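Local coordinates for protein D-alanyl-D-alanine carboxypeptidase (Streptococcus pneumoniae R6, PDB 1XP4) that probably removes the C-terminal D-alanine from cell-wall peptide precursors, as a serine-type D-Ala-D-Ala carboxypeptidase of the peptidase S11 family, at residues F10-I18 and Y29-V37. Residues are numbered along the deposited sequence; the frame is centred on the assembly and turned at random.
Sequences FTIAAKHAI and YEKDATQPV
Lys31 reaches over the loop that precedes strand 17-21 and holds it by two backbone carbonyls. The extended chain, CG anti to the backbone N (chi1 173°), carries NZ to hydrogen bonds with Ala14 O (2.8 Å) and Ile12 O (3.1 Å). A long chain ending in several N-H groups suits this place, since one ammonium can bridge the carbonyls of the first and third residues of the inverse gamma turn centred on Ala13. On the way its CD lies against CG2 of Ile12, 3.7 Å off. That methyl also touches the ring of Tyr29, whose face is met by the CD2-CE2 edge of Phe10, a T-shaped pair with planes 60° apart. Leu270 of helix 262-277 touches Phe10, Ile12 and Tyr29, setting this apolar patch against the helix. Residues 17-18 and 29-31 belong to the hairpin of strands 17-21 and 26-31, at one edge of the five-stranded antiparallel sheet of the carboxypeptidase domain, which belongs to the beta-lactamase clan. Ala17 and Lys31 form a hydrogen-bonded pair, Ala17 N to Lys31 O at 3.0 Å and Lys31 N to Ala17 O at 2.9 Å. Just before the strand, with CG beside its own N (chi1 -51°), His16 donates its ND1-H to an in-plane lone pair of Asp32 O, 2.8 Å from ND1. An imidazole serves well because its edge can donate an N-H while its pi face takes a CH-pi contact from CG1 of Val37, 4.1 Å from the ring centroid.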
loop_
_atom_site.group_PDB
_atom_site.type_symbol
_atom_site.label_atom_id
_atom_site.label_comp_id
_atom_site.label_asym_id
_atom_site.label_seq_id
_atom_site.Cartn_x
_atom_site.Cartn_y
_atom_site.Cartn_z
ATOM N N PHE A 10 -20.553 -13.114 5.384
ATOM C CA PHE A 10 -20.366 -11.795 4.708
ATOM C C PHE A 10 -19.826 -11.895 3.285
ATOM O O PHE A 10 -18.910 -12.666 3.012
ATOM C CB PHE A 10 -19.412 -10.906 5.511
ATOM C CG PHE A 10 -18.922 -9.697 4.747
ATOM C CD1 PHE A 10 -19.764 -8.615 4.508
ATOM C CD2 PHE A 10 -17.629 -9.655 4.240
ATOM C CE1 PHE A 10 -19.320 -7.501 3.769
ATOM C CE2 PHE A 10 -17.179 -8.546 3.501
ATOM C CZ PHE A 10 -18.029 -7.470 3.268
ATOM N N THR A 11 -20.399 -11.088 2.397
ATOM C CA THR A 11 -19.982 -11.021 0.998
ATOM C C THR A 11 -19.931 -9.547 0.611
ATOM O O THR A 11 -20.778 -8.760 1.034
ATOM C CB THR A 11 -20.977 -11.714 0.063
ATOM O OG1 THR A 11 -21.212 -13.046 0.523
ATOM C CG2 THR A 11 -20.419 -11.768 -1.358
ATOM N N ILE A 12 -18.944 -9.172 -0.191
ATOM C CA ILE A 12 -18.812 -7.786 -0.601
ATOM C C ILE A 12 -19.480 -7.537 -1.941
ATOM O O ILE A 12 -19.452 -8.388 -2.828
ATOM C CB ILE A 12 -17.329 -7.374 -0.672
ATOM C CG1 ILE A 12 -17.228 -5.862 -0.889
ATOM C CG2 ILE A 12 -16.612 -8.164 -1.770
ATOM C CD1 ILE A 12 -15.955 -5.254 -0.317
ATOM N N ALA A 13 -20.088 -6.366 -2.077
ATOM C CA ALA A 13 -20.781 -5.995 -3.304
ATOM C C ALA A 13 -19.793 -5.444 -4.330
ATOM O O ALA A 13 -19.910 -4.299 -4.791
ATOM C CB ALA A 13 -21.857 -4.968 -2.993
ATOM N N ALA A 14 -18.817 -6.275 -4.673
ATOM C CA ALA A 14 -17.782 -5.924 -5.639
ATOM C C ALA A 14 -17.358 -7.232 -6.291
ATOM O O ALA A 14 -17.471 -8.289 -5.672
ATOM C CB ALA A 14 -16.598 -5.277 -4.929
ATOM N N LYS A 15 -16.881 -7.174 -7.531
ATOM C CA LYS A 15 -16.478 -8.391 -8.220
ATOM C C LYS A 15 -15.199 -8.986 -7.664
ATOM O O LYS A 15 -15.049 -10.204 -7.634
ATOM C CB LYS A 15 -16.302 -8.137 -9.718
ATOM C CG LYS A 15 -17.575 -7.731 -10.418
ATOM C CD LYS A 15 -17.522 -8.030 -11.909
ATOM C CE LYS A 15 -18.797 -7.549 -12.608
ATOM N NZ LYS A 15 -20.035 -8.109 -11.983
ATOM N N HIS A 16 -14.287 -8.130 -7.213
ATOM C CA HIS A 16 -13.005 -8.593 -6.688
ATOM C C HIS A 16 -12.573 -7.755 -5.515
ATOM O O HIS A 16 -12.745 -6.538 -5.525
ATOM C CB HIS A 16 -11.928 -8.481 -7.760
ATOM C CG HIS A 16 -12.305 -9.119 -9.054
ATOM N ND1 HIS A 16 -12.198 -10.475 -9.271
ATOM C CD2 HIS A 16 -12.834 -8.594 -10.184
ATOM C CE1 HIS A 16 -12.645 -10.759 -10.482
ATOM N NE2 HIS A 16 -13.038 -9.635 -11.056
ATOM N N ALA A 17 -11.980 -8.392 -4.514
ATOM C CA ALA A 17 -11.529 -7.648 -3.353
ATOM C C ALA A 17 -10.650 -8.476 -2.434
ATOM O O ALA A 17 -10.708 -9.707 -2.442
ATOM C CB ALA A 17 -12.737 -7.115 -2.579
ATOM N N ILE A 18 -9.831 -7.783 -1.651
ATOM C CA ILE A 18 -8.960 -8.428 -0.680
ATOM C C ILE A 18 -8.613 -7.391 0.375
ATOM O O ILE A 18 -8.489 -6.203 0.076
ATOM C CB ILE A 18 -7.644 -8.945 -1.309
ATOM C CG1 ILE A 18 -6.912 -9.841 -0.304
ATOM C CG2 ILE A 18 -6.746 -7.771 -1.700
ATOM C CD1 ILE A 18 -5.690 -10.543 -0.867
ATOM N N TYR A 29 -9.623 -10.964 4.330
ATOM C CA TYR A 29 -10.788 -11.212 3.501
ATOM C C TYR A 29 -10.412 -11.226 2.030
ATOM O O TYR A 29 -9.542 -10.474 1.584
ATOM C CB TYR A 29 -11.850 -10.140 3.706
ATOM C CG TYR A 29 -13.056 -10.371 2.831
ATOM C CD1 TYR A 29 -14.039 -11.276 3.205
ATOM C CD2 TYR A 29 -13.166 -9.763 1.586
ATOM C CE1 TYR A 29 -15.098 -11.577 2.365
ATOM C CE2 TYR A 29 -14.222 -10.060 0.737
ATOM C CZ TYR A 29 -15.182 -10.969 1.136
ATOM O OH TYR A 29 -16.233 -11.283 0.316
ATOM N N GLU A 30 -11.096 -12.060 1.264
ATOM C CA GLU A 30 -10.798 -12.145 -0.147
ATOM C C GLU A 30 -11.986 -12.651 -0.948
ATOM O O GLU A 30 -12.842 -13.364 -0.424
ATOM C CB GLU A 30 -9.564 -13.043 -0.335
ATOM C CG GLU A 30 -9.717 -14.236 -1.261
ATOM C CD GLU A 30 -10.671 -15.290 -0.742
ATOM O OE1 GLU A 30 -10.536 -15.684 0.436
ATOM O OE2 GLU A 30 -11.550 -15.733 -1.513
ATOM N N LYS A 31 -12.037 -12.243 -2.214
ATOM C CA LYS A 31 -13.082 -12.655 -3.142
ATOM C C LYS A 31 -12.534 -12.483 -4.550
ATOM O O LYS A 31 -12.403 -11.357 -5.030
ATOM C CB LYS A 31 -14.339 -11.802 -2.973
ATOM C CG LYS A 31 -15.381 -12.085 -4.034
ATOM C CD LYS A 31 -16.623 -11.250 -3.846
ATOM C CE LYS A 31 -17.536 -11.385 -5.051
ATOM N NZ LYS A 31 -18.810 -10.628 -4.882
ATOM N N ASP A 32 -12.213 -13.596 -5.205
ATOM C CA ASP A 32 -11.660 -13.566 -6.556
ATOM C C ASP A 32 -10.535 -12.522 -6.556
ATOM O O ASP A 32 -10.544 -11.566 -7.337
ATOM C CB ASP A 32 -12.755 -13.185 -7.556
ATOM C CG ASP A 32 -12.485 -13.717 -8.956
ATOM O OD1 ASP A 32 -11.451 -14.390 -9.158
ATOM O OD2 ASP A 32 -13.312 -13.472 -9.863
ATOM N N ALA A 33 -9.567 -12.720 -5.668
ATOM C CA ALA A 33 -8.449 -11.792 -5.515
ATOM C C ALA A 33 -7.211 -12.094 -6.345
ATOM O O ALA A 33 -6.239 -11.347 -6.270
ATOM C CB ALA A 33 -8.053 -11.694 -4.035
ATOM N N THR A 34 -7.237 -13.160 -7.139
ATOM C CA THR A 34 -6.071 -13.514 -7.950
ATOM C C THR A 34 -6.194 -13.282 -9.457
ATOM O O THR A 34 -5.190 -13.264 -10.167
ATOM C CB THR A 34 -5.682 -14.975 -7.734
ATOM O OG1 THR A 34 -6.851 -15.792 -7.823
ATOM C CG2 THR A 34 -5.046 -15.159 -6.380
ATOM N N GLN A 35 -7.408 -13.104 -9.957
ATOM C CA GLN A 35 -7.578 -12.880 -11.387
ATOM C C GLN A 35 -7.189 -11.455 -11.774
ATOM O O GLN A 35 -7.801 -10.496 -11.314
ATOM C CB GLN A 35 -9.031 -13.125 -11.789
ATOM C CG GLN A 35 -9.284 -13.019 -13.279
ATOM C CD GLN A 35 -10.733 -12.689 -13.591
ATOM O OE1 GLN A 35 -11.102 -12.496 -14.753
ATOM N NE2 GLN A 35 -11.563 -12.618 -12.551
ATOM N N PRO A 36 -6.157 -11.293 -12.616
ATOM C CA PRO A 36 -5.786 -9.927 -12.997
ATOM C C PRO A 36 -6.968 -9.244 -13.678
ATOM O O PRO A 36 -7.669 -9.858 -14.472
ATOM C CB PRO A 36 -4.617 -10.142 -13.953
ATOM C CG PRO A 36 -3.977 -11.401 -13.425
ATOM C CD PRO A 36 -5.186 -12.271 -13.143
ATOM N N VAL A 37 -7.199 -7.977 -13.354
ATOM C CA VAL A 37 -8.301 -7.227 -13.945
ATOM C C VAL A 37 -7.903 -5.759 -14.025
ATOM O O VAL A 37 -6.920 -5.345 -13.405
ATOM C CB VAL A 37 -9.594 -7.342 -13.094
ATOM C CG1 VAL A 37 -10.080 -8.783 -13.059
ATOM C CG2 VAL A 37 -9.334 -6.840 -11.675
#